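Long-range contacts in amidase (Bacillus anthracis, PDB 5EWQ), which probably hydrolyses carboxylic amides to the acid and ammonia as a member of the amidase signature family: residues N173-T178 with T406-S411; E11-V16 with I401-T406; I254-T259 with Y365-N370; K165-E170 with G182-K187. All coordinates share one frame; numbering follows the deposited sequence.

Contact 1 of 4, residues N173-T178 with T406-S411; sequences NYLSFT and TLIEAS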
loop_
_atom_site.group_PDB
_atom_site.type_symbol
_atom_site.label_atom_id
_atom_site.label_comp_id
_atom_site.label_asym_id
_atom_site.label_seq_id
_atom_site.Cartn_x
_atom_site.Cartn_y
_atom_site.Cartn_z
ATOM N N ASN A 173 7.389 -2.015 9.547
ATOM C CA ASN A 173 8.687 -1.380 9.763
ATOM C C ASN A 173 8.817 -0.801 11.169
ATOM O O ASN A 173 9.009 0.402 11.344
ATOM C CB ASN A 173 8.939 -0.289 8.722
ATOM C CG ASN A 173 10.378 0.191 8.721
ATOM O OD1 ASN A 173 11.295 -0.558 9.065
ATOM N ND2 ASN A 173 10.585 1.447 8.339
ATOM N N TYR A 174 8.702 -1.667 12.170
ATOM C CA TYR A 174 8.899 -1.255 13.554
ATOM C C TYR A 174 9.451 -2.410 14.378
ATOM O O TYR A 174 8.817 -2.871 15.326
ATOM C CB TYR A 174 7.592 -0.743 14.162
ATOM C CG TYR A 174 7.796 0.167 15.353
ATOM C CD1 TYR A 174 8.204 1.483 15.177
ATOM C CD2 TYR A 174 7.583 -0.286 16.649
ATOM C CE1 TYR A 174 8.396 2.323 16.257
ATOM C CE2 TYR A 174 7.772 0.548 17.737
ATOM C CZ TYR A 174 8.178 1.850 17.533
ATOM O OH TYR A 174 8.369 2.687 18.608
ATOM N N LEU A 175 10.639 -2.874 14.005
ATOM C CA LEU A 175 11.287 -3.976 14.700
ATOM C C LEU A 175 12.677 -3.563 15.175
ATOM O O LEU A 175 12.998 -3.682 16.356
ATOM C CB LEU A 175 11.368 -5.203 13.791
ATOM C CG LEU A 175 11.761 -6.520 14.458
ATOM C CD1 LEU A 175 10.865 -6.789 15.652
ATOM C CD2 LEU A 175 11.686 -7.668 13.462
ATOM N N SER A 176 13.495 -3.070 14.250
ATOM C CA SER A 176 14.823 -2.567 14.587
ATOM C C SER A 176 15.286 -1.527 13.574
ATOM O O SER A 176 14.735 -1.425 12.477
ATOM C CB SER A 176 15.835 -3.711 14.661
ATOM O OG SER A 176 16.190 -4.162 13.366
ATOM N N PHE A 177 16.306 -0.761 13.946
ATOM C CA PHE A 177 16.816 0.310 13.097
ATOM C C PHE A 177 17.685 -0.226 11.963
ATOM O O PHE A 177 17.938 0.472 10.981
ATOM C CB PHE A 177 17.620 1.314 13.927
ATOM C CG PHE A 177 16.871 1.878 15.102
ATOM C CD1 PHE A 177 16.061 2.991 14.954
ATOM C CD2 PHE A 177 16.989 1.302 16.358
ATOM C CE1 PHE A 177 15.375 3.517 16.035
ATOM C CE2 PHE A 177 16.304 1.823 17.442
ATOM C CZ PHE A 177 15.498 2.932 17.280
ATOM N N THR A 178 18.140 -1.468 12.101
ATOM C CA THR A 178 19.079 -2.050 11.149
ATOM C C THR A 178 18.398 -2.946 10.120
ATOM O O THR A 178 19.030 -3.394 9.164
ATOM C CB THR A 178 20.164 -2.873 11.866
ATOM O OG1 THR A 178 19.553 -3.957 12.576
ATOM C CG2 THR A 178 20.939 -2.002 12.842
ATOM N N THR A 406 14.951 -4.321 18.657
ATOM C CA THR A 406 15.186 -3.207 19.572
ATOM C C THR A 406 13.964 -2.302 19.733
ATOM O O THR A 406 13.689 -1.808 20.828
ATOM C CB THR A 406 16.377 -2.348 19.100
ATOM O OG1 THR A 406 17.501 -3.195 18.823
ATOM C CG2 THR A 406 16.765 -1.331 20.165
ATOM N N LEU A 407 13.231 -2.092 18.644
ATOM C CA LEU A 407 12.098 -1.170 18.653
ATOM C C LEU A 407 10.925 -1.671 19.494
ATOM O O LEU A 407 10.343 -0.908 20.267
ATOM C CB LEU A 407 11.630 -0.894 17.223
ATOM C CG LEU A 407 12.443 0.162 16.471
ATOM C CD1 LEU A 407 12.032 0.225 15.011
ATOM C CD2 LEU A 407 12.271 1.517 17.135
ATOM N N ILE A 408 10.578 -2.945 19.347
ATOM C CA ILE A 408 9.464 -3.507 20.104
ATOM C C ILE A 408 9.873 -3.758 21.552
ATOM O O ILE A 408 9.023 -3.865 22.436
ATOM C CB ILE A 408 8.942 -4.817 19.478
ATOM C CG1 ILE A 408 9.969 -5.940 19.620
ATOM C CG2 ILE A 408 8.578 -4.602 18.020
ATOM C CD1 ILE A 408 9.492 -7.264 19.070
ATOM N N GLU A 409 11.178 -3.847 21.789
ATOM C CA GLU A 409 11.696 -3.960 23.147
ATOM C C GLU A 409 11.600 -2.615 23.853
ATOM O O GLU A 409 11.296 -2.548 25.043
ATOM C CB GLU A 409 13.144 -4.454 23.141
ATOM C CG GLU A 409 13.292 -5.955 22.948
ATOM C CD GLU A 409 14.743 -6.391 22.884
ATOM O OE1 GLU A 409 15.595 -5.573 22.478
ATOM O OE2 GLU A 409 15.033 -7.552 23.245
ATOM N N ALA A 410 11.853 -1.544 23.106
ATOM C CA ALA A 410 11.781 -0.193 23.646
ATOM C C ALA A 410 10.339 0.196 23.957
ATOM O O ALA A 410 10.074 0.912 24.922
ATOM C CB ALA A 410 12.401 0.799 22.675
ATOM N N SER A 411 9.413 -0.283 23.132
ATOM C CA SER A 411 7.998 0.014 23.317
ATOM C C SER A 411 7.439 -0.706 24.540
ATOM O O SER A 411 6.540 -0.200 25.213
ATOM C CB SER A 411 7.203 -0.371 22.068
ATOM O OG SER A 411 5.831 -0.047 22.214
#
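Leu407 is wedged between the rings of Tyr174 and Phe177, two residues of the 173-178 loop that lie to opposite sides of it. Its CB, placed by the helix backbone, sits over one face of the Tyr174 ring in a CH-pi contact, 4.2 Å from the centroid and 13° off the normal. CG lies above one face of the Phe177 ring, offset toward the rim, and CD2 approaches Phe177 CZ at 3.5 Å, while CD1 turns to the loop backbone and the Tyr174 side. Thr406 CG2 meets the Phe177 ring at its edge. A chi1 of -82°, with CG turned away from the carbonyl carbon, directs the end of the leucine across the loop backbone. On Ile408, the next residue of the helix, CD1 packs against Leu175 CD1 at 3.7 Å, the two side chains lying alongside and pointing the same way.

One polar bond crosses between the segments. Leu407 N donates to Leu175 O over 2.8 Å, approaching from above the carbonyl plane, 40° out of it.

Further out, Ser176 OG is held by Tyr403 O, just before the helix, and Ser411 OG by Glu364 O of helix 360-377. That helix also covers the Tyr174 side chain through Leu363, Glu364 and Phe367, so Tyr174 is buried between two helices, while Phe177 and Thr406 form the exposed margin. The geometry is that of a helix start, in which an amide of the first turn, lacking a carbonyl one turn earlier in its own helix, is satisfied by a loop distant in sequence, here within the amidase fold.

Contact 2 of 4, residues E11-V16 with I401-T406; sequences EPERIV and IKYGQT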
loop_
_atom_site.group_PDB
_atom_site.type_symbol
_atom_site.label_atom_id
_atom_site.label_comp_id
_atom_site.label_asym_id
_atom_site.label_seq_id
_atom_site.Cartn_x
_atom_site.Cartn_y
_atom_site.Cartn_z
ATOM N N GLU A 11 21.862 -3.837 4.421
ATOM C CA GLU A 11 21.548 -4.112 3.024
ATOM C C GLU A 11 20.611 -5.308 2.876
ATOM O O GLU A 11 20.667 -6.250 3.668
ATOM C CB GLU A 11 22.833 -4.356 2.232
ATOM C CG GLU A 11 23.703 -5.464 2.800
ATOM C CD GLU A 11 24.952 -5.699 1.979
ATOM O OE1 GLU A 11 25.905 -6.306 2.511
ATOM O OE2 GLU A 11 24.981 -5.280 0.804
ATOM N N PRO A 12 19.740 -5.268 1.859
ATOM C CA PRO A 12 18.865 -6.405 1.559
ATOM C C PRO A 12 19.618 -7.543 0.875
ATOM O O PRO A 12 20.435 -7.299 -0.011
ATOM C CB PRO A 12 17.816 -5.801 0.623
ATOM C CG PRO A 12 18.522 -4.673 -0.044
ATOM C CD PRO A 12 19.463 -4.112 0.987
ATOM N N GLU A 13 19.341 -8.773 1.294
ATOM C CA GLU A 13 19.960 -9.949 0.693
ATOM C C GLU A 13 18.891 -10.844 0.082
ATOM O O GLU A 13 17.708 -10.688 0.373
ATOM C CB GLU A 13 20.766 -10.728 1.733
ATOM C CG GLU A 13 21.737 -9.880 2.537
ATOM C CD GLU A 13 22.508 -10.694 3.558
ATOM O OE1 GLU A 13 22.852 -10.142 4.625
ATOM O OE2 GLU A 13 22.773 -11.885 3.295
ATOM N N ARG A 14 19.303 -11.781 -0.764
ATOM C CA ARG A 14 18.356 -12.724 -1.346
ATOM C C ARG A 14 17.990 -13.810 -0.341
ATOM O O ARG A 14 18.489 -14.934 -0.410
ATOM C CB ARG A 14 18.918 -13.346 -2.625
ATOM C CG ARG A 14 18.793 -12.444 -3.840
ATOM C CD ARG A 14 19.077 -13.194 -5.129
ATOM N NE ARG A 14 18.791 -12.370 -6.301
ATOM C CZ ARG A 14 17.613 -12.332 -6.915
ATOM N NH1 ARG A 14 16.608 -13.075 -6.470
ATOM N NH2 ARG A 14 17.439 -11.554 -7.976
ATOM N N ILE A 15 17.112 -13.459 0.592
ATOM C CA ILE A 15 16.657 -14.388 1.617
ATOM C C ILE A 15 15.183 -14.726 1.419
ATOM O O ILE A 15 14.336 -13.834 1.365
ATOM C CB ILE A 15 16.859 -13.811 3.029
ATOM C CG1 ILE A 15 18.316 -13.392 3.231
ATOM C CG2 ILE A 15 16.444 -14.823 4.078
ATOM C CD1 ILE A 15 18.586 -12.771 4.581
ATOM N N VAL A 16 14.883 -16.016 1.307
ATOM C CA VAL A 16 13.512 -16.469 1.096
ATOM C C VAL A 16 13.144 -17.597 2.058
ATOM O O VAL A 16 13.758 -18.663 2.041
ATOM C CB VAL A 16 13.293 -16.952 -0.354
ATOM C CG1 VAL A 16 11.903 -17.548 -0.512
ATOM C CG2 VAL A 16 13.501 -15.809 -1.334
ATOM N N ILE A 401 14.487 -13.070 14.455
ATOM C CA ILE A 401 14.887 -11.667 14.513
ATOM C C ILE A 401 16.324 -11.485 14.033
ATOM O O ILE A 401 17.205 -11.104 14.806
ATOM C CB ILE A 401 14.750 -11.090 15.937
ATOM C CG1 ILE A 401 15.202 -12.117 16.978
ATOM C CG2 ILE A 401 13.314 -10.670 16.210
ATOM C CD1 ILE A 401 15.313 -11.555 18.376
ATOM N N LYS A 402 16.547 -11.758 12.750
ATOM C CA LYS A 402 17.874 -11.666 12.147
ATOM C C LYS A 402 18.516 -10.300 12.372
ATOM O O LYS A 402 19.729 -10.197 12.563
ATOM C CB LYS A 402 17.793 -11.964 10.646
ATOM C CG LYS A 402 19.111 -11.795 9.903
ATOM C CD LYS A 402 18.930 -11.982 8.405
ATOM C CE LYS A 402 20.212 -11.679 7.651
ATOM N NZ LYS A 402 21.316 -12.601 8.036
ATOM N N TYR A 403 17.696 -9.255 12.360
ATOM C CA TYR A 403 18.195 -7.897 12.537
ATOM C C TYR A 403 17.801 -7.328 13.897
ATOM O O TYR A 403 17.881 -6.122 14.121
ATOM C CB TYR A 403 17.684 -6.994 11.412
ATOM C CG TYR A 403 18.018 -7.510 10.030
ATOM C CD1 TYR A 403 19.246 -7.234 9.441
ATOM C CD2 TYR A 403 17.109 -8.281 9.316
ATOM C CE1 TYR A 403 19.557 -7.708 8.179
ATOM C CE2 TYR A 403 17.412 -8.758 8.053
ATOM C CZ TYR A 403 18.637 -8.468 7.490
ATOM O OH TYR A 403 18.944 -8.939 6.235
ATOM N N GLY A 404 17.376 -8.204 14.803
ATOM C CA GLY A 404 17.053 -7.801 16.160
ATOM C C GLY A 404 15.617 -7.347 16.349
ATOM O O GLY A 404 14.802 -7.429 15.432
ATOM N N GLN A 405 15.314 -6.864 17.551
ATOM C CA GLN A 405 13.971 -6.399 17.885
ATOM C C GLN A 405 14.023 -5.246 18.884
ATOM O O GLN A 405 13.235 -5.191 19.828
ATOM C CB GLN A 405 13.132 -7.550 18.446
ATOM C CG GLN A 405 13.788 -8.298 19.598
ATOM C CD GLN A 405 12.891 -9.368 20.189
ATOM O OE1 GLN A 405 11.748 -9.539 19.767
ATOM N NE2 GLN A 405 13.407 -10.094 21.171
ATOM N N THR A 406 14.951 -4.321 18.657
ATOM C CA THR A 406 15.186 -3.207 19.572
ATOM C C THR A 406 13.964 -2.302 19.733
ATOM O O THR A 406 13.689 -1.808 20.828
ATOM C CB THR A 406 16.377 -2.348 19.100
ATOM O OG1 THR A 406 17.501 -3.195 18.823
ATOM C CG2 THR A 406 16.765 -1.331 20.165
#
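Ile15 and Lys402 meet tip to tip although their backbones stay far apart: no CA atoms of the two segments come closer than 10.8 Å, the separation of Glu11 CA and Tyr403 CA, and no hydrogen bond joins them. The closest approach is Ile15 CD1 to Lys402 CE, at 3.6 Å. Lys402 is extended as far as CE and then bends at its last torsion (chi4 62°), which carries NZ off the line of the chain. NZ remains 4.5 Å from Glu13 OE1, beyond a salt bridge, although the opposite charges probably attract weakly.

Lys402 and Tyr403 are the two corner residues of a type I beta turn from Ile401 to Gly404, closed by Gly404 N donating to Ile401 O at 2.9 Å. This turn joins helix 397-400 to helix 406-412, with Gln405 at the N-cap of the latter. It projects both side chains toward the N-terminal loop, and Lys402 CG lies 3.9 Å above one face of the Tyr403 ring, near the rim.

The phenol oxygen only skirts this loop, with Tyr403 OH 4.2 Å from Ile15 CD1 and 4.1 Å from Glu11 O. Tyr403 also meets the ring of Tyr183 edge-to-face, and Ile15 shares a backbone hydrogen bond with Gln189.

Contact 3 of 4, residues I254-T259 with Y365-N370; sequences IPLAET and YEFKHN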
loop_
_atom_site.group_PDB
_atom_site.type_symbol
_atom_site.label_atom_id
_atom_site.label_comp_id
_atom_site.label_asym_id
_atom_site.label_seq_id
_atom_site.Cartn_x
_atom_site.Cartn_y
_atom_site.Cartn_z
ATOM N N ILE A 254 -3.808 -5.560 11.798
ATOM C CA ILE A 254 -2.820 -5.523 12.871
ATOM C C ILE A 254 -2.177 -4.142 12.940
ATOM O O ILE A 254 -1.467 -3.733 12.020
ATOM C CB ILE A 254 -1.730 -6.593 12.683
ATOM C CG1 ILE A 254 -2.349 -7.991 12.716
ATOM C CG2 ILE A 254 -0.662 -6.463 13.758
ATOM C CD1 ILE A 254 -1.339 -9.107 12.579
ATOM N N PRO A 255 -2.428 -3.420 14.040
ATOM C CA PRO A 255 -2.057 -2.009 14.170
ATOM C C PRO A 255 -0.570 -1.773 14.411
ATOM O O PRO A 255 0.204 -2.712 14.602
ATOM C CB PRO A 255 -2.868 -1.554 15.384
ATOM C CG PRO A 255 -2.969 -2.780 16.224
ATOM C CD PRO A 255 -3.086 -3.929 15.257
ATOM N N LEU A 256 -0.190 -0.500 14.388
ATOM C CA LEU A 256 1.145 -0.059 14.765
ATOM C C LEU A 256 0.994 1.159 15.666
ATOM O O LEU A 256 1.541 1.212 16.766
ATOM C CB LEU A 256 1.984 0.271 13.529
ATOM C CG LEU A 256 3.286 1.047 13.746
ATOM C CD1 LEU A 256 4.188 0.324 14.726
ATOM C CD2 LEU A 256 4.005 1.269 12.424
ATOM N N ALA A 257 0.234 2.133 15.178
ATOM C CA ALA A 257 -0.144 3.304 15.958
ATOM C C ALA A 257 -1.461 3.849 15.423
ATOM O O ALA A 257 -1.486 4.544 14.406
ATOM C CB ALA A 257 0.939 4.365 15.904
ATOM N N GLU A 258 -2.552 3.530 16.113
ATOM C CA GLU A 258 -3.900 3.857 15.648
ATOM C C GLU A 258 -4.119 5.356 15.452
ATOM O O GLU A 258 -5.090 5.771 14.820
ATOM C CB GLU A 258 -4.939 3.300 16.624
ATOM C CG GLU A 258 -4.927 1.783 16.725
ATOM C CD GLU A 258 -5.939 1.253 17.720
ATOM O OE1 GLU A 258 -6.016 0.017 17.889
ATOM O OE2 GLU A 258 -6.658 2.070 18.335
ATOM N N THR A 259 -3.212 6.161 15.995
ATOM C CA THR A 259 -3.224 7.598 15.763
ATOM C C THR A 259 -2.967 7.900 14.288
ATOM O O THR A 259 -3.582 8.796 13.709
ATOM C CB THR A 259 -2.164 8.318 16.623
ATOM O OG1 THR A 259 -2.424 8.074 18.012
ATOM C CG2 THR A 259 -2.185 9.817 16.365
ATOM N N TYR A 365 4.970 4.554 22.555
ATOM C CA TYR A 365 3.963 4.316 23.580
ATOM C C TYR A 365 2.787 3.501 23.053
ATOM O O TYR A 365 2.330 2.560 23.703
ATOM C CB TYR A 365 3.452 5.644 24.148
ATOM C CG TYR A 365 2.240 5.496 25.042
ATOM C CD1 TYR A 365 2.379 5.164 26.384
ATOM C CD2 TYR A 365 0.956 5.684 24.544
ATOM C CE1 TYR A 365 1.274 5.025 27.203
ATOM C CE2 TYR A 365 -0.153 5.546 25.354
ATOM C CZ TYR A 365 0.012 5.217 26.683
ATOM O OH TYR A 365 -1.092 5.079 27.492
ATOM N N GLU A 366 2.303 3.867 21.872
ATOM C CA GLU A 366 1.039 3.342 21.367
ATOM C C GLU A 366 1.145 1.928 20.799
ATOM O O GLU A 366 0.158 1.193 20.781
ATOM C CB GLU A 366 0.474 4.285 20.303
ATOM C CG GLU A 366 -1.041 4.275 20.206
ATOM C CD GLU A 366 -1.567 5.286 19.209
ATOM O OE1 GLU A 366 -0.748 5.897 18.492
ATOM O OE2 GLU A 366 -2.800 5.473 19.145
ATOM N N PHE A 367 2.334 1.550 20.337
ATOM C CA PHE A 367 2.530 0.233 19.734
ATOM C C PHE A 367 2.234 -0.891 20.719
ATOM O O PHE A 367 1.500 -1.827 20.401
ATOM C CB PHE A 367 3.955 0.085 19.197
ATOM C CG PHE A 367 4.267 -1.292 18.682
ATOM C CD1 PHE A 367 3.741 -1.731 17.479
ATOM C CD2 PHE A 367 5.082 -2.149 19.402
ATOM C CE1 PHE A 367 4.023 -2.997 17.002
ATOM C CE2 PHE A 367 5.367 -3.416 18.930
ATOM C CZ PHE A 367 4.837 -3.841 17.728
ATOM N N LYS A 368 2.809 -0.792 21.913
ATOM C CA LYS A 368 2.606 -1.792 22.953
ATOM C C LYS A 368 1.131 -1.934 23.311
ATOM O O LYS A 368 0.624 -3.042 23.469
ATOM C CB LYS A 368 3.415 -1.435 24.202
ATOM C CG LYS A 368 3.170 -2.355 25.386
ATOM C CD LYS A 368 3.927 -1.886 26.619
ATOM C CE LYS A 368 3.674 -2.804 27.803
ATOM N NZ LYS A 368 4.418 -2.367 29.016
ATOM N N HIS A 369 0.445 -0.802 23.422
ATOM C CA HIS A 369 -0.953 -0.792 23.833
ATOM C C HIS A 369 -1.889 -1.278 22.728
ATOM O O HIS A 369 -2.817 -2.043 22.991
ATOM C CB HIS A 369 -1.358 0.610 24.289
ATOM C CG HIS A 369 -0.666 1.058 25.538
ATOM N ND1 HIS A 369 0.694 1.277 25.600
ATOM C CD2 HIS A 369 -1.144 1.318 26.779
ATOM C CE1 HIS A 369 1.023 1.657 26.820
ATOM N NE2 HIS A 369 -0.075 1.691 27.556
ATOM N N ASN A 370 -1.649 -0.834 21.499
ATOM C CA ASN A 370 -2.469 -1.258 20.368
ATOM C C ASN A 370 -2.358 -2.757 20.110
ATOM O O ASN A 370 -3.357 -3.427 19.854
ATOM C CB ASN A 370 -2.086 -0.491 19.101
ATOM C CG ASN A 370 -2.498 0.965 19.152
ATOM O OD1 ASN A 370 -1.926 1.806 18.457
ATOM N ND2 ASN A 370 -3.492 1.272 19.976
#
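Glu366 and Asn370, one turn apart on helix 360-377, grip Glu258 and Thr259 through two backbone amides and a hydroxyl; both belong to the loop that links strands 239-242 and 263-267 of the central mixed sheet of the amidase fold. The buried polar part is close-fitting. Glu258 N points at Asn370 OD1 over 3.0 Å in a fairly straight bond (166°), arriving from above the carbonyl plane. Thr259 OG1 donates to Glu366 OE1 at 2.8 Å, meeting it on the syn side, 23° out of the carboxylate plane. A weak bond from Thr259 N to Glu366 OE2 brings in the second oxygen, so both ends of this buried carboxylate are engaged by a single residue.

Beside this, the buried Leu256 and Phe367 pack together, Leu256 CD1 lying 3.5 Å from Phe367 CD1. Separately, Leu256 O sits at the edge of that ring, in plane, and receives a CA-H...O contact from Phe367 CA. Beyond the two segments, Asp261 accepts from the backbone N of both Leu256 and Ala257, helping to set the loop's path.

The solvent side is looser, and no hydrogen bond fixes the Glu258 carboxylate to the helix segment. Glu258 is exposed, and its extended chain lies over the side-chain amide of Asn370. The carboxylate and amide planes are stacked, only 6° apart, with Glu258 CD 3.3 Å from Asn370 ND2.

Contact 4 of 4, residues K165-E170 with G182-K187; sequences KANMSE and GYSGKK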
loop_
_atom_site.group_PDB
_atom_site.type_symbol
_atom_site.label_atom_id
_atom_site.label_comp_id
_atom_site.label_asym_id
_atom_site.label_seq_id
_atom_site.Cartn_x
_atom_site.Cartn_y
_atom_site.Cartn_z
ATOM N N LYS A 165 -1.835 -12.523 -0.143
ATOM C CA LYS A 165 -1.300 -11.480 0.724
ATOM C C LYS A 165 0.129 -11.103 0.345
ATOM O O LYS A 165 0.902 -11.938 -0.125
ATOM C CB LYS A 165 -1.372 -11.918 2.187
ATOM C CG LYS A 165 -2.799 -12.044 2.696
ATOM C CD LYS A 165 -2.856 -12.369 4.177
ATOM C CE LYS A 165 -4.298 -12.386 4.661
ATOM N NZ LYS A 165 -4.414 -12.742 6.102
ATOM N N ALA A 166 0.467 -9.835 0.553
ATOM C CA ALA A 166 1.742 -9.292 0.103
ATOM C C ALA A 166 2.768 -9.203 1.224
ATOM O O ALA A 166 2.419 -9.031 2.392
ATOM C CB ALA A 166 1.533 -7.926 -0.516
ATOM N N ASN A 167 4.041 -9.316 0.854
ATOM C CA ASN A 167 5.131 -9.203 1.812
ATOM C C ASN A 167 5.252 -7.771 2.318
ATOM O O ASN A 167 4.746 -6.840 1.691
ATOM C CB ASN A 167 6.448 -9.669 1.186
ATOM C CG ASN A 167 7.484 -10.056 2.223
ATOM O OD1 ASN A 167 7.191 -10.111 3.417
ATOM N ND2 ASN A 167 8.699 -10.338 1.771
HETATM N N MSE A 168 5.919 -7.597 3.452
HETATM C CA MSE A 168 6.003 -6.288 4.083
HETATM C C MSE A 168 7.167 -6.198 5.057
HETATM O O MSE A 168 7.681 -7.214 5.522
HETATM C CB MSE A 168 4.699 -5.979 4.820
HETATM C CG MSE A 168 4.307 -7.050 5.826
HETATM SE SE MSE A 168 2.712 -6.611 6.858
HETATM C CE MSE A 168 3.444 -5.203 7.983
ATOM N N SER A 169 7.581 -4.973 5.358
ATOM C CA SER A 169 8.514 -4.750 6.449
ATOM C C SER A 169 7.827 -5.180 7.738
ATOM O O SER A 169 6.724 -4.722 8.037
ATOM C CB SER A 169 8.946 -3.285 6.517
ATOM O OG SER A 169 9.541 -2.873 5.300
ATOM N N GLU A 170 8.473 -6.072 8.484
ATOM C CA GLU A 170 7.867 -6.684 9.665
ATOM C C GLU A 170 7.388 -5.640 10.671
ATOM O O GLU A 170 8.078 -4.653 10.928
ATOM C CB GLU A 170 8.857 -7.644 10.328
ATOM C CG GLU A 170 8.259 -8.478 11.450
ATOM C CD GLU A 170 9.173 -9.606 11.888
ATOM O OE1 GLU A 170 8.868 -10.258 12.908
ATOM O OE2 GLU A 170 10.194 -9.845 11.209
ATOM N N GLY A 182 11.307 -4.083 3.388
ATOM C CA GLY A 182 10.822 -5.185 2.581
ATOM C C GLY A 182 11.140 -6.542 3.179
ATOM O O GLY A 182 10.738 -7.575 2.645
ATOM N N TYR A 183 11.865 -6.547 4.292
ATOM C CA TYR A 183 12.200 -7.800 4.959
ATOM C C TYR A 183 11.162 -8.179 6.012
ATOM O O TYR A 183 10.660 -7.327 6.745
ATOM C CB TYR A 183 13.584 -7.721 5.608
ATOM C CG TYR A 183 13.943 -8.967 6.388
ATOM C CD1 TYR A 183 14.445 -10.092 5.745
ATOM C CD2 TYR A 183 13.767 -9.024 7.766
ATOM C CE1 TYR A 183 14.768 -11.237 6.454
ATOM C CE2 TYR A 183 14.086 -10.165 8.481
ATOM C CZ TYR A 183 14.587 -11.267 7.819
ATOM O OH TYR A 183 14.907 -12.404 8.528
ATOM N N SER A 184 10.853 -9.470 6.079
ATOM C CA SER A 184 9.959 -10.000 7.100
ATOM C C SER A 184 10.447 -11.372 7.543
ATOM O O SER A 184 10.923 -12.160 6.726
ATOM C CB SER A 184 8.526 -10.095 6.579
ATOM O OG SER A 184 8.393 -11.163 5.658
ATOM N N GLY A 185 10.325 -11.658 8.834
ATOM C CA GLY A 185 10.743 -12.941 9.369
ATOM C C GLY A 185 9.845 -14.075 8.915
ATOM O O GLY A 185 10.182 -15.248 9.068
ATOM N N LYS A 186 8.697 -13.721 8.347
ATOM C CA LYS A 186 7.718 -14.703 7.900
ATOM C C LYS A 186 8.056 -15.283 6.530
ATOM O O LYS A 186 8.072 -16.500 6.349
ATOM C CB LYS A 186 6.324 -14.076 7.864
ATOM C CG LYS A 186 5.235 -15.004 7.359
ATOM C CD LYS A 186 3.922 -14.261 7.200
ATOM C CE LYS A 186 2.806 -15.188 6.749
ATOM N NZ LYS A 186 1.522 -14.456 6.574
ATOM N N LYS A 187 8.327 -14.407 5.567
ATOM C CA LYS A 187 8.550 -14.840 4.192
ATOM C C LYS A 187 9.976 -14.569 3.716
ATOM O O LYS A 187 10.535 -15.343 2.939
ATOM C CB LYS A 187 7.553 -14.156 3.255
ATOM C CG LYS A 187 7.469 -14.796 1.883
ATOM C CD LYS A 187 7.039 -16.251 1.988
ATOM C CE LYS A 187 7.075 -16.939 0.634
ATOM N NZ LYS A 187 8.456 -17.007 0.082
#
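Ser184 OG donates to Asn167 OD1 over 2.8 Å, in the carbonyl plane and on a lone pair, and both side chains serve further partners. The hydroxyl lies between its own backbone N and carbonyl carbon (chi1 73°), where it also accepts from Lys187 N at 3.2 Å; this completes an ST motif across the turn. Asn167 OD1 takes a second, weak bond from the backbone N of Met168 (selenomethionine in this crystal), while Asn167 ND2 donates to the carbonyls of Asn86 and Gly188. The buried amide is thus used at both ends, which fixes its flip.

Three more bonds join the backbones to one another or to side chains. Gly182 N points almost directly at Ser169 OG, 2.9 Å away at 176°. Glu170 N donates to Tyr183 O over 3.1 Å, and the same carbonyl oxygen receives a CA-H...O contact from Ser169 CA at 3.4 Å. Glu170 stretches out fully, bringing OE2 within 3.0 Å of Gly185 N; the amide approaches from above the carboxylate plane, 54° out of it. The longer polar side chains find partners beyond the segments: Tyr183 OH bonds Tyr17 OH, Lys187 NZ bonds Gln80 and Asn86, and Lys186 NZ forms a salt bridge with Asp123.

In the fold, the contact ties the end of strand 161-166, which runs between strands 88-91 and 118-122 of the mixed sheet, to the small antiparallel pair 183-184 and 188-189. The chain passes from the first segment into the short helix 170-173, and Lys186 and Lys187 reach helix 20-28.

Overall arrangement
Contacts 1 and 2 share Thr406 and also meet at Leu175 CD1 and Gln405 CB, 3.7 Å apart. Contact 3 adjoins contact 1, with centres about 13 Å apart, through Ile408 CG2 and Phe367 CE2 at 3.5 Å. Contact 4 touches contact 2 where Tyr183 CE2 and Tyr403 CE2 lie 3.6 Å apart, but stays about 7 Å from contact 3 at the nearest atoms. Asn167 of contact 4 also shares a backbone hydrogen bond with Gly207, in the glycine- and serine-rich region that in amidase signature enzymes supplies the cis-serine of the Ser-cisSer-Lys triad. Contact 4 therefore probably lies beside the catalytic region; Met168 also touches Lys122, probably the family's catalytic lysine.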